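Local coordinates for protein nicotinate-nucleotide pyrophosphorylase (Francisella tularensis subsp. tularensis, PDB 3TQV) that probably catalyses the formation of nicotinate ribonucleotide, carbon dioxide and diphosphate from quinolinate and 5-phosphoribosyl 1-diphosphate, a step of NAD(+) biosynthesis, at residues Thr8-Lys13 against Gly160-Arg165; Tyr134-Leu139 against Asp265-Gly270; Arg142-Gly147 against Ala271-Ile276. One frame throughout, in Å; residues are numbered along the deposited sequence.

Interaction 1 of 3, residues Thr8-Lys13 against Gly160-Arg165; sequences TDQINK and GGFNHR. With PO4 (phosphate ion), chain F.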
loop_
_atom_site.group_PDB
_atom_site.type_symbol
_atom_site.label_atom_id
_atom_site.label_comp_id
_atom_site.label_asym_id
_atom_site.label_seq_id
_atom_site.Cartn_x
_atom_site.Cartn_y
_atom_site.Cartn_z
ATOM N N THR B 8 -23.618 6.311 4.911
ATOM C CA THR B 8 -22.603 7.275 4.509
ATOM C C THR B 8 -22.598 7.542 3.000
ATOM O O THR B 8 -23.186 6.789 2.224
ATOM C CB THR B 8 -21.188 6.767 4.997
ATOM O OG1 THR B 8 -21.036 7.040 6.399
ATOM C CG2 THR B 8 -20.000 7.398 4.232
ATOM N N ASP B 9 -21.945 8.637 2.612
ATOM C CA ASP B 9 -21.561 8.904 1.233
ATOM C C ASP B 9 -20.718 7.777 0.650
ATOM O O ASP B 9 -19.737 7.352 1.264
ATOM C CB ASP B 9 -20.716 10.176 1.187
ATOM C CG ASP B 9 -21.550 11.430 1.281
ATOM O OD1 ASP B 9 -22.753 11.313 1.613
ATOM O OD2 ASP B 9 -21.004 12.527 1.024
ATOM N N GLN B 10 -21.077 7.319 -0.546
ATOM C CA GLN B 10 -20.312 6.275 -1.224
ATOM C C GLN B 10 -19.399 6.815 -2.338
ATOM O O GLN B 10 -19.836 7.564 -3.212
ATOM C CB GLN B 10 -21.241 5.189 -1.773
ATOM C CG GLN B 10 -22.214 4.619 -0.754
ATOM C CD GLN B 10 -21.540 4.015 0.457
ATOM O OE1 GLN B 10 -20.787 3.053 0.350
ATOM N NE2 GLN B 10 -21.816 4.580 1.629
ATOM N N ILE B 11 -18.129 6.413 -2.305
ATOM C CA ILE B 11 -17.142 6.878 -3.274
ATOM C C ILE B 11 -17.213 6.113 -4.582
ATOM O O ILE B 11 -16.504 5.122 -4.774
ATOM C CB ILE B 11 -15.713 6.752 -2.737
ATOM C CG1 ILE B 11 -15.639 7.279 -1.295
ATOM C CG2 ILE B 11 -14.737 7.461 -3.671
ATOM C CD1 ILE B 11 -16.329 8.613 -1.065
ATOM N N ASN B 12 -18.054 6.593 -5.486
ATOM C CA ASN B 12 -18.240 5.943 -6.774
ATOM C C ASN B 12 -17.407 6.565 -7.896
ATOM O O ASN B 12 -17.530 6.202 -9.056
ATOM C CB ASN B 12 -19.731 5.870 -7.117
ATOM C CG ASN B 12 -20.450 4.792 -6.320
ATOM O OD1 ASN B 12 -19.958 3.672 -6.197
ATOM N ND2 ASN B 12 -21.611 5.129 -5.762
ATOM N N LYS B 13 -16.545 7.497 -7.516
ATOM C CA LYS B 13 -15.531 8.037 -8.404
ATOM C C LYS B 13 -14.544 8.831 -7.560
ATOM O O LYS B 13 -14.934 9.470 -6.596
ATOM C CB LYS B 13 -16.147 8.940 -9.471
ATOM C CG LYS B 13 -15.109 9.514 -10.434
ATOM C CD LYS B 13 -15.476 10.911 -10.921
ATOM C CE LYS B 13 -14.414 11.471 -11.862
ATOM N NZ LYS B 13 -14.145 10.552 -13.003
ATOM N N GLY B 160 -17.418 -4.515 -4.179
ATOM C CA GLY B 160 -18.631 -5.013 -3.560
ATOM C C GLY B 160 -18.870 -4.434 -2.181
ATOM O O GLY B 160 -19.971 -4.537 -1.620
ATOM N N GLY B 161 -17.835 -3.802 -1.640
ATOM C CA GLY B 161 -17.901 -3.281 -0.292
ATOM C C GLY B 161 -18.482 -1.890 -0.253
ATOM O O GLY B 161 -18.413 -1.172 -1.237
ATOM N N PHE B 162 -19.059 -1.521 0.887
ATOM C CA PHE B 162 -19.591 -0.180 1.078
ATOM C C PHE B 162 -18.738 0.627 2.080
ATOM O O PHE B 162 -18.044 0.061 2.949
ATOM C CB PHE B 162 -21.064 -0.219 1.522
ATOM C CG PHE B 162 -21.976 -0.981 0.587
ATOM C CD1 PHE B 162 -22.634 -0.333 -0.450
ATOM C CD2 PHE B 162 -22.180 -2.344 0.752
ATOM C CE1 PHE B 162 -23.478 -1.039 -1.318
ATOM C CE2 PHE B 162 -23.012 -3.045 -0.100
ATOM C CZ PHE B 162 -23.669 -2.390 -1.137
ATOM N N ASN B 163 -18.819 1.953 1.951
ATOM C CA ASN B 163 -17.960 2.862 2.679
ATOM C C ASN B 163 -18.468 3.242 4.064
ATOM O O ASN B 163 -19.485 3.910 4.206
ATOM C CB ASN B 163 -17.736 4.131 1.856
ATOM C CG ASN B 163 -17.061 3.857 0.514
ATOM O OD1 ASN B 163 -16.182 3.004 0.414
ATOM N ND2 ASN B 163 -17.472 4.585 -0.522
ATOM N N HIS B 164 -17.737 2.817 5.089
ATOM C CA HIS B 164 -17.823 3.422 6.412
ATOM C C HIS B 164 -17.391 4.875 6.229
ATOM O O HIS B 164 -17.041 5.275 5.127
ATOM C CB HIS B 164 -16.875 2.695 7.352
ATOM C CG HIS B 164 -16.977 3.121 8.780
ATOM N ND1 HIS B 164 -18.037 2.778 9.585
ATOM C CD2 HIS B 164 -16.130 3.831 9.557
ATOM C CE1 HIS B 164 -17.850 3.273 10.794
ATOM N NE2 HIS B 164 -16.696 3.911 10.805
ATOM N N ARG B 165 -17.409 5.672 7.287
ATOM C CA ARG B 165 -17.166 7.101 7.114
ATOM C C ARG B 165 -15.863 7.369 6.352
ATOM O O ARG B 165 -14.895 6.632 6.492
ATOM C CB ARG B 165 -17.162 7.814 8.463
ATOM C CG ARG B 165 -16.191 7.223 9.453
ATOM C CD ARG B 165 -16.052 8.077 10.696
ATOM N NE ARG B 165 -14.906 7.657 11.501
ATOM C CZ ARG B 165 -14.460 8.288 12.587
ATOM N NH1 ARG B 165 -15.058 9.393 13.026
ATOM N NH2 ARG B 165 -13.404 7.798 13.230
HETATM P P PO4 F . -12.725 4.480 11.535
HETATM O O1 PO4 F . -13.554 3.454 12.245
HETATM O O2 PO4 F . -11.754 3.813 10.601
HETATM O O3 PO4 F . -13.624 5.398 10.767
HETATM O O4 PO4 F . -11.977 5.291 12.550
#

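Interaction 2 of 3, residues Tyr134-Leu139 against Asp265-Gly270; sequences YKTKLL and DFISVG. With PO4 (phosphate ion), chain E.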
loop_
_atom_site.group_PDB
_atom_site.type_symbol
_atom_site.label_atom_id
_atom_site.label_comp_id
_atom_site.label_asym_id
_atom_site.label_seq_id
_atom_site.Cartn_x
_atom_site.Cartn_y
_atom_site.Cartn_z
ATOM N N TYR B 134 -25.587 -14.416 3.101
ATOM C CA TYR B 134 -26.135 -13.810 4.314
ATOM C C TYR B 134 -26.571 -12.390 3.993
ATOM O O TYR B 134 -26.287 -11.896 2.914
ATOM C CB TYR B 134 -25.102 -13.872 5.445
ATOM C CG TYR B 134 -24.340 -15.190 5.448
ATOM C CD1 TYR B 134 -24.868 -16.344 6.055
ATOM C CD2 TYR B 134 -23.112 -15.301 4.802
ATOM C CE1 TYR B 134 -24.175 -17.570 6.032
ATOM C CE2 TYR B 134 -22.410 -16.511 4.781
ATOM C CZ TYR B 134 -22.937 -17.641 5.397
ATOM O OH TYR B 134 -22.213 -18.827 5.356
ATOM N N LYS B 135 -27.285 -11.742 4.899
ATOM C CA LYS B 135 -27.745 -10.377 4.648
ATOM C C LYS B 135 -26.707 -9.312 5.010
ATOM O O LYS B 135 -26.818 -8.156 4.604
ATOM C CB LYS B 135 -29.052 -10.112 5.387
ATOM C CG LYS B 135 -29.743 -8.853 4.945
ATOM C CD LYS B 135 -30.959 -8.610 5.788
ATOM C CE LYS B 135 -31.601 -7.270 5.481
ATOM N NZ LYS B 135 -32.608 -7.351 4.360
ATOM N N THR B 136 -25.694 -9.720 5.756
ATOM C CA THR B 136 -24.616 -8.844 6.178
ATOM C C THR B 136 -23.916 -8.108 5.026
ATOM O O THR B 136 -23.765 -8.657 3.937
ATOM C CB THR B 136 -23.582 -9.665 6.939
ATOM O OG1 THR B 136 -24.266 -10.554 7.830
ATOM C CG2 THR B 136 -22.656 -8.761 7.732
ATOM N N LYS B 137 -23.500 -6.861 5.272
ATOM C CA LYS B 137 -22.684 -6.099 4.315
ATOM C C LYS B 137 -21.280 -5.790 4.861
ATOM O O LYS B 137 -21.059 -5.797 6.073
ATOM C CB LYS B 137 -23.370 -4.786 3.924
ATOM C CG LYS B 137 -24.808 -4.923 3.482
ATOM C CD LYS B 137 -24.936 -5.207 1.995
ATOM C CE LYS B 137 -26.412 -5.267 1.553
ATOM N NZ LYS B 137 -27.203 -4.037 1.914
ATOM N N LEU B 138 -20.348 -5.513 3.946
ATOM C CA LEU B 138 -18.945 -5.201 4.258
ATOM C C LEU B 138 -18.688 -3.692 4.388
ATOM O O LEU B 138 -19.001 -2.907 3.484
ATOM C CB LEU B 138 -18.054 -5.731 3.137
ATOM C CG LEU B 138 -16.759 -6.457 3.493
ATOM C CD1 LEU B 138 -17.102 -7.662 4.329
ATOM C CD2 LEU B 138 -16.000 -6.890 2.242
ATOM N N LEU B 139 -18.114 -3.280 5.508
ATOM C CA LEU B 139 -17.710 -1.889 5.650
ATOM C C LEU B 139 -16.195 -1.775 5.724
ATOM O O LEU B 139 -15.527 -2.642 6.279
ATOM C CB LEU B 139 -18.348 -1.265 6.886
ATOM C CG LEU B 139 -19.857 -1.055 6.795
ATOM C CD1 LEU B 139 -20.385 -0.512 8.104
ATOM C CD2 LEU B 139 -20.211 -0.123 5.647
ATOM N N ASP B 265 -25.906 -6.599 10.620
ATOM C CA ASP B 265 -26.070 -5.864 9.381
ATOM C C ASP B 265 -24.744 -5.712 8.646
ATOM O O ASP B 265 -24.655 -5.929 7.435
ATOM C CB ASP B 265 -26.635 -4.471 9.679
ATOM C CG ASP B 265 -27.809 -4.497 10.652
ATOM O OD1 ASP B 265 -28.868 -5.084 10.324
ATOM O OD2 ASP B 265 -27.691 -3.891 11.738
ATOM N N PHE B 266 -23.719 -5.325 9.400
ATOM C CA PHE B 266 -22.450 -4.900 8.829
ATOM C C PHE B 266 -21.242 -5.535 9.504
ATOM O O PHE B 266 -21.241 -5.753 10.707
ATOM C CB PHE B 266 -22.309 -3.395 8.961
ATOM C CG PHE B 266 -23.264 -2.609 8.120
ATOM C CD1 PHE B 266 -23.211 -2.676 6.737
ATOM C CD2 PHE B 266 -24.180 -1.755 8.717
ATOM C CE1 PHE B 266 -24.072 -1.921 5.958
ATOM C CE2 PHE B 266 -25.050 -0.994 7.951
ATOM C CZ PHE B 266 -25.002 -1.085 6.563
ATOM N N ILE B 267 -20.211 -5.807 8.714
ATOM C CA ILE B 267 -18.934 -6.283 9.229
ATOM C C ILE B 267 -17.808 -5.339 8.797
ATOM O O ILE B 267 -17.541 -5.189 7.604
ATOM C CB ILE B 267 -18.622 -7.701 8.722
ATOM C CG1 ILE B 267 -19.664 -8.686 9.249
ATOM C CG2 ILE B 267 -17.215 -8.123 9.130
ATOM C CD1 ILE B 267 -19.465 -10.102 8.770
ATOM N N SER B 268 -17.174 -4.682 9.764
ATOM C CA SER B 268 -16.036 -3.813 9.480
ATOM C C SER B 268 -14.784 -4.655 9.299
ATOM O O SER B 268 -14.570 -5.630 10.017
ATOM C CB SER B 268 -15.816 -2.808 10.615
ATOM O OG SER B 268 -14.953 -1.761 10.195
ATOM N N VAL B 269 -13.960 -4.278 8.337
ATOM C CA VAL B 269 -12.765 -5.035 8.019
ATOM C C VAL B 269 -11.676 -4.080 7.549
ATOM O O VAL B 269 -11.790 -3.461 6.488
ATOM C CB VAL B 269 -13.038 -6.087 6.924
ATOM C CG1 VAL B 269 -11.763 -6.810 6.542
ATOM C CG2 VAL B 269 -14.066 -7.090 7.397
ATOM N N GLY B 270 -10.628 -3.942 8.347
ATOM C CA GLY B 270 -9.509 -3.104 7.975
ATOM C C GLY B 270 -8.634 -3.833 6.985
ATOM O O GLY B 270 -7.894 -3.217 6.225
HETATM P P PO4 E . -9.320 -4.108 11.933
HETATM O O1 PO4 E . -9.461 -5.188 12.970
HETATM O O2 PO4 E . -8.117 -4.424 11.096
HETATM O O3 PO4 E . -10.594 -4.087 11.129
HETATM O O4 PO4 E . -9.163 -2.755 12.578
#

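Interaction 3 of 3, residues Arg142-Gly147 against Ala271-Ile276; sequences RKTIPG and AITKHI. With PO4 (phosphate ion), chain F; PO4 (phosphate ion), chain E.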
loop_
_atom_site.group_PDB
_atom_site.type_symbol
_atom_site.label_atom_id
_atom_site.label_comp_id
_atom_site.label_asym_id
_atom_site.label_seq_id
_atom_site.Cartn_x
_atom_site.Cartn_y
_atom_site.Cartn_z
ATOM N N ARG B 142 -10.676 3.450 8.291
ATOM C CA ARG B 142 -9.668 4.462 7.966
ATOM C C ARG B 142 -8.253 3.850 7.868
ATOM O O ARG B 142 -7.268 4.573 7.644
ATOM C CB ARG B 142 -9.713 5.637 8.963
ATOM C CG ARG B 142 -10.957 6.544 8.790
ATOM C CD ARG B 142 -11.267 7.441 10.005
ATOM N NE ARG B 142 -10.137 8.272 10.420
ATOM C CZ ARG B 142 -9.487 8.150 11.587
ATOM N NH1 ARG B 142 -9.855 7.228 12.462
ATOM N NH2 ARG B 142 -8.472 8.958 11.890
ATOM N N LYS B 143 -8.154 2.526 8.012
ATOM C CA LYS B 143 -6.856 1.856 7.903
ATOM C C LYS B 143 -6.449 1.762 6.430
ATOM O O LYS B 143 -6.585 0.728 5.766
ATOM C CB LYS B 143 -6.851 0.501 8.617
ATOM C CG LYS B 143 -7.185 0.582 10.126
ATOM C CD LYS B 143 -7.239 -0.808 10.749
ATOM C CE LYS B 143 -6.937 -0.800 12.250
ATOM N NZ LYS B 143 -7.958 0.012 12.945
ATOM N N THR B 144 -5.922 2.880 5.952
ATOM C CA THR B 144 -5.716 3.145 4.553
ATOM C C THR B 144 -4.231 3.463 4.275
ATOM O O THR B 144 -3.492 3.847 5.195
ATOM C CB THR B 144 -6.580 4.356 4.215
ATOM O OG1 THR B 144 -7.694 3.949 3.416
ATOM C CG2 THR B 144 -5.778 5.437 3.513
ATOM N N ILE B 145 -3.789 3.304 3.025
ATOM C CA ILE B 145 -2.465 3.797 2.635
ATOM C C ILE B 145 -2.474 5.323 2.510
ATOM O O ILE B 145 -3.276 5.884 1.771
ATOM C CB ILE B 145 -1.971 3.224 1.300
ATOM C CG1 ILE B 145 -2.215 1.715 1.243
ATOM C CG2 ILE B 145 -0.479 3.565 1.125
ATOM C CD1 ILE B 145 -1.672 0.968 2.466
ATOM N N PRO B 146 -1.581 5.999 3.235
ATOM C CA PRO B 146 -1.657 7.454 3.234
ATOM C C PRO B 146 -1.724 8.030 1.818
ATOM O O PRO B 146 -0.977 7.594 0.939
ATOM C CB PRO B 146 -0.366 7.848 3.947
ATOM C CG PRO B 146 -0.204 6.761 4.975
ATOM C CD PRO B 146 -0.609 5.507 4.224
ATOM N N GLY B 147 -2.628 8.989 1.616
ATOM C CA GLY B 147 -2.778 9.671 0.347
ATOM C C GLY B 147 -3.733 8.953 -0.579
ATOM O O GLY B 147 -4.054 9.442 -1.657
ATOM N N ALA B 271 -8.732 -5.158 6.983
ATOM C CA ALA B 271 -7.807 -5.996 6.214
ATOM C C ALA B 271 -7.857 -5.637 4.742
ATOM O O ALA B 271 -6.876 -5.780 4.023
ATOM C CB ALA B 271 -8.102 -7.490 6.431
ATOM N N ILE B 272 -9.003 -5.136 4.305
ATOM C CA ILE B 272 -9.210 -4.897 2.882
ATOM C C ILE B 272 -8.488 -3.661 2.352
ATOM O O ILE B 272 -8.430 -3.463 1.148
ATOM C CB ILE B 272 -10.706 -4.851 2.525
ATOM C CG1 ILE B 272 -11.402 -3.730 3.285
ATOM C CG2 ILE B 272 -11.376 -6.192 2.850
ATOM C CD1 ILE B 272 -12.837 -3.520 2.851
ATOM N N THR B 273 -7.916 -2.857 3.248
ATOM C CA THR B 273 -7.188 -1.644 2.858
ATOM C C THR B 273 -5.789 -1.585 3.448
ATOM O O THR B 273 -4.858 -1.142 2.793
ATOM C CB THR B 273 -7.954 -0.326 3.211
ATOM O OG1 THR B 273 -8.762 -0.504 4.383
ATOM C CG2 THR B 273 -8.828 0.107 2.060
ATOM N N LYS B 274 -5.677 -1.998 4.704
ATOM C CA LYS B 274 -4.423 -2.194 5.438
ATOM C C LYS B 274 -3.323 -2.952 4.676
ATOM O O LYS B 274 -2.170 -2.517 4.602
ATOM C CB LYS B 274 -4.765 -3.030 6.668
ATOM C CG LYS B 274 -3.955 -2.750 7.865
ATOM C CD LYS B 274 -4.708 -3.196 9.104
ATOM C CE LYS B 274 -5.034 -4.660 9.055
ATOM N NZ LYS B 274 -5.548 -5.027 10.384
ATOM N N HIS B 275 -3.678 -4.123 4.161
ATOM C CA HIS B 275 -2.740 -4.952 3.423
ATOM C C HIS B 275 -2.970 -4.740 1.937
ATOM O O HIS B 275 -4.008 -4.219 1.540
ATOM C CB HIS B 275 -2.942 -6.430 3.773
ATOM C CG HIS B 275 -2.916 -6.714 5.242
ATOM N ND1 HIS B 275 -2.110 -6.022 6.120
ATOM C CD2 HIS B 275 -3.606 -7.606 5.991
ATOM C CE1 HIS B 275 -2.292 -6.485 7.345
ATOM N NE2 HIS B 275 -3.198 -7.444 7.294
ATOM N N ILE B 276 -1.994 -5.129 1.122
ATOM C CA ILE B 276 -2.162 -5.147 -0.327
ATOM C C ILE B 276 -1.670 -6.457 -0.928
ATOM O O ILE B 276 -0.519 -6.840 -0.746
ATOM C CB ILE B 276 -1.398 -4.021 -1.023
ATOM C CG1 ILE B 276 -1.726 -2.653 -0.404
ATOM C CG2 ILE B 276 -1.746 -4.015 -2.482
ATOM C CD1 ILE B 276 -3.128 -2.118 -0.730
HETATM P P PO4 F . -12.725 4.480 11.535
HETATM O O1 PO4 F . -13.554 3.454 12.245
HETATM O O2 PO4 F . -11.754 3.813 10.601
HETATM O O3 PO4 F . -13.624 5.398 10.767
HETATM O O4 PO4 F . -11.977 5.291 12.550
HETATM P P PO4 E . -9.320 -4.108 11.933
HETATM O O1 PO4 E . -9.461 -5.188 12.970
HETATM O O2 PO4 E . -8.117 -4.424 11.096
HETATM O O3 PO4 E . -10.594 -4.087 11.129
HETATM O O4 PO4 E . -9.163 -2.755 12.578
#

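Interaction 1 of 3, residues Thr8-Lys13 against Gly160-Arg165
Gln10 and Asn163 pass each other in opposite directions, their amide planes 20° apart, where an irregular N-terminal strap meets the loop that follows helix 149-159 in the C-terminal alpha/beta-barrel domain. The Gln10 chain folds at its second torsion (chi2 -58°), which carries the amide back along its own backbone. From there OE1 offers an in-plane lone pair to the backbone N of Asn163, 2.8 Å away, in a nearly straight hydrogen bond (N-H...O 175°) that joins the two segments. The other end of the same amide is occupied as well: NE2 donates to the carbonyl O of Thr8 at 2.7 Å, arriving from above that carbonyl's plane. Glutamine suits the position because one flat group can accept across the contact and donate within its own strap, which fixes the rotation of the amide. Gln10 OE1 also lies at the edge of the Phe162 ring, 3.9 Å from Phe162 CD1, with amide and ring strongly tilted against each other.

Two residues earlier, Thr8 turns its beta-branched carbon onto the carbonyl of the loop, CB standing 3.4 Å from Asn163 O. The Ile11 side chain crosses that of Asn163 at about a right angle, and helix 149-159 lies close by, with Lys153 against Ile11 and Arg157 against Gln10.

Arg165, itself a predicted substrate-binding residue, points its CB away from the strap. Its CG sits between the backbone N and the carbonyl carbon, and the chain then runs extended to a guanidinium that meets a bound phosphate edge-on. NE reaches phosphate O3 at 2.7 Å, while NH2 of Arg165 holds phosphate O4 at 3.0 Å.

Interaction 2 of 3, residues Tyr134-Leu139 against Asp265-Gly270
Two neighbouring parallel strands carry part of the predicted substrate site, which continues into Val269 and Gly270; in them Lys137 pairs with Phe266, Leu138 with Ile267 and Leu139 with Ser268. Four backbone hydrogen bonds form the ladder. Lys137 N donates to Asp265 O at 2.6 Å. Ile267 N then donates to Lys137 O, and Leu139 N to Ile267 O at 2.9 Å. The last rung, Val269 N to Leu139 O, is longer and more bent (142°).

On one face the Phe266 ring lies obliquely against two aliphatic partners: Lys137 CB comes within 3.5 Å of Phe266 CD1, and Leu139 CD1 within 3.6 Å of Phe266 CG. A lysine suits this exposed place because its methylene chain can pack on the ring while the amine leads away. These are the first and last strands of the alpha/beta barrel in sequence, and their pairing joins them; the opposite face, with Leu138 and Ile267, takes apolar cover from helices 100-130 and 256-260.

Thr136, just before the strand, combines a polar and an apolar contact. With OG1 beside its backbone N (chi1 -43°), it bonds to Val264 O, and CG2 is left to meet Ile267 CG1 at 3.4 Å. Beyond the other end of the ladder, Gly270 N donates to O3 of a bound phosphate at 2.8 Å, consistent with a site for a substrate phosphate.

Interaction 3 of 3, residues Arg142-Gly147 against Ala271-Ile276
Lys143 sets CG beside its backbone N (chi1 -59°) and stays extended until a bend at its last torsion, whereas Lys274 bends one bond earlier (chi3 59°). These shapes bring their aliphatic chains together, CD of Lys143 lying 3.8 Å from CD of Lys274, and carry both amines to one bound phosphate. Lys274 NZ bonds to its O2 at 2.7 Å, while Lys143 NZ lies 3.0 Å from its O4. With the anion probably screening their charges, the two NZ atoms stand 6.1 Å apart.

At the backbone, Thr273 OG1 donates to Lys143 O at 2.9 Å, from 45° above the carbonyl plane; a short hydroxyl side chain pointing at the loop suits this bond. Arg142, like Lys143 and Ala271 a predicted substrate-binding residue, holds a second phosphate through its backbone N and NH1, while its NH2 makes a salt bridge to Asp30 of the second subunit.

Further along, Ile145 CG1 packs on Ile276 CD1 at 4.4 Å. The contact thus joins the loop between strand 137-139 and helix 149-159 to helix 271-274, which follows strand 266-268, and its isoleucines touch Gln152 of helix 149-159 and Met116 and Thr120 of helix 100-130.

In the fold
From the N terminus, segment 8-13 meets 160-165 in interaction 1, closing a loop of 146 residues that holds the N-terminal domain, helix 100-130 and the first barrel strand. Interactions 2 and 3 both start within that loop, at 134-139 and 142-147, and end far beyond it at 265-270 and 271-276, so all three contacts cross one another. Interaction 2 joins the first barrel strand to the last, and interaction 3 joins the loop after the first strand to the short helix after the last. Phe162 N probably bonds to Leu138 O, linking interactions 1 and 2. One phosphate bridges interactions 1 and 3, the other interactions 2 and 3.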